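Local coordinates for beta-porphyranase A (Bacteroides plebeius, PDB 4AW7), which hydrolyses the sulfated red-seaweed polysaccharide porphyran at beta-D-galactopyranose-(1->4)-alpha-L-galactopyranose-6-sulfate linkages, releasing mostly disaccharides, at residues Asp417-Tyr430 / Val451-Ser464. Sequence-based numbering, arbitrary orientation.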
loop_
_atom_site.group_PDB
_atom_site.type_symbol
_atom_site.label_atom_id
_atom_site.label_comp_id
_atom_site.label_asym_id
_atom_site.label_seq_id
_atom_site.Cartn_x
_atom_site.Cartn_y
_atom_site.Cartn_z
ATOM N N ASP A 417 12.124 31.456 5.994
ATOM C CA ASP A 417 13.013 30.646 6.824
ATOM C C ASP A 417 13.730 29.542 6.048
ATOM O O ASP A 417 14.450 28.741 6.638
ATOM C CB ASP A 417 12.183 29.999 7.945
ATOM C CG ASP A 417 11.373 31.008 8.707
ATOM O OD1 ASP A 417 11.994 31.880 9.355
ATOM O OD2 ASP A 417 10.126 30.957 8.634
ATOM N N VAL A 418 13.511 29.476 4.736
ATOM C CA VAL A 418 13.977 28.365 3.897
ATOM C C VAL A 418 15.110 28.855 2.985
ATOM O O VAL A 418 15.074 29.985 2.491
ATOM C CB VAL A 418 12.784 27.801 3.113
ATOM C CG1 VAL A 418 13.225 26.683 2.132
ATOM C CG2 VAL A 418 11.775 27.259 4.124
ATOM N N SER A 419 16.115 28.010 2.810
ATOM C CA SER A 419 17.292 28.335 2.000
ATOM C C SER A 419 17.937 27.078 1.449
ATOM O O SER A 419 17.543 25.978 1.814
ATOM C CB SER A 419 18.326 29.093 2.857
ATOM O OG SER A 419 18.850 28.273 3.902
ATOM N N ASN A 420 18.952 27.228 0.600
ATOM C CA ASN A 420 19.717 26.090 0.088
ATOM C C ASN A 420 18.820 24.984 -0.496
ATOM O O ASN A 420 18.893 23.808 -0.129
ATOM C CB ASN A 420 20.646 25.556 1.143
ATOM C CG ASN A 420 21.616 26.600 1.595
ATOM O OD1 ASN A 420 22.069 27.421 0.779
ATOM N ND2 ASN A 420 21.893 26.636 2.883
ATOM N N VAL A 421 17.973 25.393 -1.412
ATOM C CA VAL A 421 17.018 24.489 -2.044
ATOM C C VAL A 421 17.690 23.655 -3.128
ATOM O O VAL A 421 18.402 24.167 -4.012
ATOM C CB VAL A 421 15.836 25.275 -2.647
ATOM C CG1 VAL A 421 14.812 24.335 -3.276
ATOM C CG2 VAL A 421 15.149 26.171 -1.573
ATOM N N THR A 422 17.431 22.350 -3.073
ATOM C CA THR A 422 17.850 21.395 -4.099
ATOM C C THR A 422 16.602 20.673 -4.627
ATOM O O THR A 422 15.707 20.279 -3.870
ATOM C CB THR A 422 18.893 20.417 -3.563
ATOM O OG1 THR A 422 20.031 21.143 -3.051
ATOM C CG2 THR A 422 19.335 19.453 -4.596
ATOM N N LYS A 423 16.530 20.530 -5.927
ATOM C CA LYS A 423 15.427 19.858 -6.569
ATOM C C LYS A 423 15.881 18.513 -7.098
ATOM O O LYS A 423 16.778 18.443 -7.962
ATOM C CB LYS A 423 14.871 20.694 -7.726
ATOM C CG LYS A 423 13.746 20.018 -8.435
ATOM C CD LYS A 423 13.047 20.878 -9.460
ATOM C CE LYS A 423 13.968 21.281 -10.572
ATOM N NZ LYS A 423 14.297 20.200 -11.534
ATOM N N ARG A 424 15.264 17.441 -6.617
ATOM C CA ARG A 424 15.424 16.112 -7.197
ATOM C C ARG A 424 14.227 15.801 -8.079
ATOM O O ARG A 424 13.095 16.044 -7.710
ATOM C CB ARG A 424 15.485 15.073 -6.087
ATOM C CG ARG A 424 16.515 15.338 -4.976
ATOM C CD ARG A 424 16.371 14.325 -3.876
ATOM N NE ARG A 424 17.295 14.562 -2.787
ATOM C CZ ARG A 424 17.311 13.837 -1.677
ATOM N NH1 ARG A 424 16.462 12.831 -1.538
ATOM N NH2 ARG A 424 18.128 14.119 -0.686
ATOM N N SER A 425 14.487 15.225 -9.240
ATOM C CA SER A 425 13.450 14.872 -10.194
ATOM C C SER A 425 13.696 13.484 -10.751
ATOM O O SER A 425 14.775 13.224 -11.253
ATOM C CB SER A 425 13.438 15.859 -11.344
ATOM O OG SER A 425 12.572 15.438 -12.352
ATOM N N LEU A 426 12.673 12.647 -10.712
ATOM C CA LEU A 426 12.697 11.320 -11.301
ATOM C C LEU A 426 11.551 11.228 -12.297
ATOM O O LEU A 426 10.365 11.212 -11.928
ATOM C CB LEU A 426 12.595 10.234 -10.237
ATOM C CG LEU A 426 12.922 8.807 -10.696
ATOM C CD1 LEU A 426 13.031 7.916 -9.469
ATOM C CD2 LEU A 426 11.932 8.253 -11.727
ATOM N N TYR A 427 11.902 11.204 -13.582
ATOM C CA TYR A 427 10.934 11.134 -14.663
ATOM C C TYR A 427 11.089 9.786 -15.352
ATOM O O TYR A 427 12.170 9.434 -15.765
ATOM C CB TYR A 427 11.148 12.280 -15.668
ATOM C CG TYR A 427 10.314 12.135 -16.929
ATOM C CD1 TYR A 427 8.976 11.831 -16.860
ATOM C CD2 TYR A 427 10.858 12.311 -18.204
ATOM C CE1 TYR A 427 8.176 11.692 -17.987
ATOM C CE2 TYR A 427 10.039 12.176 -19.347
ATOM C CZ TYR A 427 8.721 11.840 -19.221
ATOM O OH TYR A 427 7.939 11.723 -20.371
ATOM N N VAL A 428 10.002 9.037 -15.429
ATOM C CA VAL A 428 9.976 7.746 -16.107
ATOM C C VAL A 428 9.275 7.935 -17.442
ATOM O O VAL A 428 8.092 8.201 -17.509
ATOM C CB VAL A 428 9.269 6.655 -15.282
ATOM C CG1 VAL A 428 9.352 5.309 -15.991
ATOM C CG2 VAL A 428 9.864 6.544 -13.879
ATOM N N ASN A 429 10.034 7.798 -18.514
ATOM C CA ASN A 429 9.460 7.835 -19.869
ATOM C C ASN A 429 9.395 6.410 -20.406
ATOM O O ASN A 429 10.370 5.660 -20.284
ATOM C CB ASN A 429 10.330 8.724 -20.738
ATOM C CG ASN A 429 9.819 8.803 -22.156
ATOM O OD1 ASN A 429 10.198 7.979 -22.982
ATOM N ND2 ASN A 429 8.878 9.707 -22.412
ATOM N N TYR A 430 8.257 6.005 -20.958
ATOM C CA TYR A 430 8.167 4.602 -21.283
ATOM C C TYR A 430 9.187 4.156 -22.363
ATOM O O TYR A 430 9.630 3.006 -22.268
ATOM C CB TYR A 430 6.717 4.163 -21.549
ATOM C CG TYR A 430 5.850 4.029 -20.287
ATOM C CD1 TYR A 430 6.302 4.448 -19.025
ATOM C CD2 TYR A 430 4.594 3.463 -20.368
ATOM C CE1 TYR A 430 5.531 4.314 -17.912
ATOM C CE2 TYR A 430 3.802 3.323 -19.262
ATOM C CZ TYR A 430 4.257 3.750 -18.036
ATOM O OH TYR A 430 3.406 3.580 -16.966
ATOM N N VAL A 451 5.472 16.798 -15.084
ATOM C CA VAL A 451 4.928 16.019 -16.165
ATOM C C VAL A 451 4.394 14.652 -15.685
ATOM O O VAL A 451 4.717 14.191 -14.581
ATOM C CB VAL A 451 5.927 15.849 -17.327
ATOM C CG1 VAL A 451 6.379 17.236 -17.848
ATOM C CG2 VAL A 451 7.079 14.984 -17.010
ATOM N N PRO A 452 3.566 13.990 -16.484
ATOM C CA PRO A 452 3.090 12.642 -16.080
ATOM C C PRO A 452 4.262 11.712 -15.806
ATOM O O PRO A 452 5.232 11.735 -16.547
ATOM C CB PRO A 452 2.259 12.176 -17.263
ATOM C CG PRO A 452 1.776 13.448 -17.857
ATOM C CD PRO A 452 2.882 14.440 -17.706
ATOM N N ASN A 453 4.166 10.907 -14.739
ATOM C CA ASN A 453 5.219 9.970 -14.348
ATOM C C ASN A 453 6.524 10.609 -13.917
ATOM O O ASN A 453 7.581 9.975 -13.913
ATOM C CB ASN A 453 5.415 8.903 -15.424
ATOM C CG ASN A 453 4.156 8.129 -15.709
ATOM O OD1 ASN A 453 3.405 7.772 -14.806
ATOM N ND2 ASN A 453 3.848 7.958 -16.979
ATOM N N GLN A 454 6.429 11.872 -13.503
ATOM C CA GLN A 454 7.509 12.567 -12.859
ATOM C C GLN A 454 7.129 12.786 -11.397
ATOM O O GLN A 454 5.999 13.155 -11.081
ATOM C CB GLN A 454 7.796 13.918 -13.537
ATOM C CG GLN A 454 8.886 14.715 -12.875
ATOM C CD GLN A 454 9.099 16.092 -13.522
ATOM O OE1 GLN A 454 8.198 16.653 -14.102
ATOM N NE2 GLN A 454 10.278 16.676 -13.310
ATOM N N THR A 455 8.093 12.531 -10.521
ATOM C CA THR A 455 8.008 12.825 -9.104
ATOM C C THR A 455 9.175 13.740 -8.741
ATOM O O THR A 455 10.317 13.482 -9.158
ATOM C CB THR A 455 8.032 11.536 -8.280
ATOM O OG1 THR A 455 7.050 10.640 -8.817
ATOM C CG2 THR A 455 7.824 11.777 -6.812
ATOM N N ILE A 456 8.888 14.752 -7.950
ATOM C CA ILE A 456 9.873 15.751 -7.542
ATOM C C ILE A 456 9.974 15.738 -6.014
ATOM O O ILE A 456 8.959 15.695 -5.304
ATOM C CB ILE A 456 9.442 17.188 -8.053
ATOM C CG1 ILE A 456 9.504 17.230 -9.601
ATOM C CG2 ILE A 456 10.266 18.317 -7.444
ATOM C CD1 ILE A 456 8.764 18.413 -10.247
ATOM N N VAL A 457 11.191 15.823 -5.507
ATOM C CA VAL A 457 11.457 16.046 -4.098
ATOM C C VAL A 457 12.364 17.260 -3.990
ATOM O O VAL A 457 13.480 17.278 -4.545
ATOM C CB VAL A 457 12.096 14.802 -3.425
ATOM C CG1 VAL A 457 12.542 15.101 -2.011
ATOM C CG2 VAL A 457 11.144 13.627 -3.449
ATOM N N LEU A 458 11.853 18.287 -3.330
ATOM C CA LEU A 458 12.623 19.470 -2.981
ATOM C C LEU A 458 13.174 19.296 -1.572
ATOM O O LEU A 458 12.453 18.880 -0.656
ATOM C CB LEU A 458 11.706 20.677 -3.007
ATOM C CG LEU A 458 11.120 21.058 -4.366
ATOM C CD1 LEU A 458 9.900 21.945 -4.221
ATOM C CD2 LEU A 458 12.154 21.773 -5.192
ATOM N N VAL A 459 14.463 19.601 -1.413
ATOM C CA VAL A 459 15.169 19.482 -0.140
ATOM C C VAL A 459 15.713 20.861 0.169
ATOM O O VAL A 459 16.323 21.508 -0.696
ATOM C CB VAL A 459 16.300 18.451 -0.193
ATOM C CG1 VAL A 459 16.988 18.315 1.199
ATOM C CG2 VAL A 459 15.793 17.145 -0.730
ATOM N N ALA A 460 15.476 21.336 1.377
ATOM C CA ALA A 460 15.933 22.683 1.732
ATOM C C ALA A 460 16.304 22.759 3.191
ATOM O O ALA A 460 15.894 21.911 3.994
ATOM C CB ALA A 460 14.824 23.680 1.435
ATOM N N ASP A 461 17.077 23.785 3.551
ATOM C CA ASP A 461 17.325 24.100 4.948
ATOM C C ASP A 461 16.241 24.988 5.429
ATOM O O ASP A 461 15.743 25.826 4.695
ATOM C CB ASP A 461 18.668 24.828 5.161
ATOM C CG ASP A 461 19.876 24.001 4.807
ATOM O OD1 ASP A 461 19.796 22.781 4.790
ATOM O OD2 ASP A 461 20.963 24.610 4.582
ATOM N N VAL A 462 15.845 24.785 6.681
ATOM C CA VAL A 462 14.789 25.571 7.277
ATOM C C VAL A 462 15.248 25.931 8.681
ATOM O O VAL A 462 15.749 25.091 9.419
ATOM C CB VAL A 462 13.412 24.788 7.271
ATOM C CG1 VAL A 462 13.494 23.441 7.997
ATOM C CG2 VAL A 462 12.326 25.672 7.853
ATOM N N SER A 463 15.084 27.190 9.033
ATOM C CA SER A 463 15.641 27.691 10.294
ATOM C C SER A 463 14.605 27.943 11.378
ATOM O O SER A 463 14.999 28.287 12.518
ATOM C CB SER A 463 16.421 28.983 10.039
ATOM O OG SER A 463 15.596 29.964 9.436
ATOM N N SER A 464 13.317 27.760 11.065
ATOM C CA SER A 464 12.198 28.237 11.925
ATOM C C SER A 464 12.319 27.804 13.384
ATOM O O SER A 464 12.584 26.640 13.681
ATOM C CB SER A 464 10.839 27.802 11.367
ATOM O OG SER A 464 10.805 26.393 11.202
HETATM O O HOH W 1 19.290 21.288 -0.307
HETATM O O HOH W 2 5.345 12.153 -19.392
HETATM O O HOH W 3 5.829 9.035 -18.965
#
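Val451 CG2 sits over one face of the Tyr427 ring, 4.0 Å from its centroid, a CH-pi contact; the backbone N of Asn429 lies over the opposite face, above the ring centre, and the carbonyl oxygens of Pro452 and Asn453 lie at the ring edge near its plane. Arg424 and Val459 belong to two antiparallel neighbours, strands 421-429 and 454-462, in the beta-sandwich domain of this porphyranase; Val451 sits in the turn leading into the second. A water joins Tyr427 OH to Pro452 O. The Arg424 guanidinium takes Val459 CG2 over one face, set toward its rim and 3.6 Å from NE; NH1 donates to the carbonyls of Leu364 and Lys366. Strand 433-441 flanks the first strand and strand 392-399 the second. Thr422/Val459, Arg424/Val457 and Leu426/Thr455 are hydrogen-bonded pairs, each closed by two N-H to O=C bonds. On the face carrying Arg424 and Val459, Leu426 and Thr455 meet helix 293-305; on the other, the CB and CG of Lys423 lie against Leu458 CD2, and its NZ binds Gln439. Gln454, extended beyond CG, sends NE2 to Ser425 OG (2.8 Å) nearly in its amide plane, and its OE1 takes Val451 N, tying the type II turn 451-454 to the strand. Between Ser419 and Thr422 a beta bulge shifts the register by one. Next to it Val418 CG1, anti to the backbone N (chi1 176°), presses tightly on Ala460 CB at 3.5 Å. A water bridges Asn420 O, Thr422 OG1 and Val459 O; OG1 is also hydrogen-bonded to Asn440 OD1. Asp461 carries a salt bridge from OD1 to Arg392, while OD2 receives Asn420 ND2 on its anti side, from well out of the carboxylate plane, at 2.8 Å, the N-H...O bond nearly straight at 174° and the amide and carboxylate planes 87° apart.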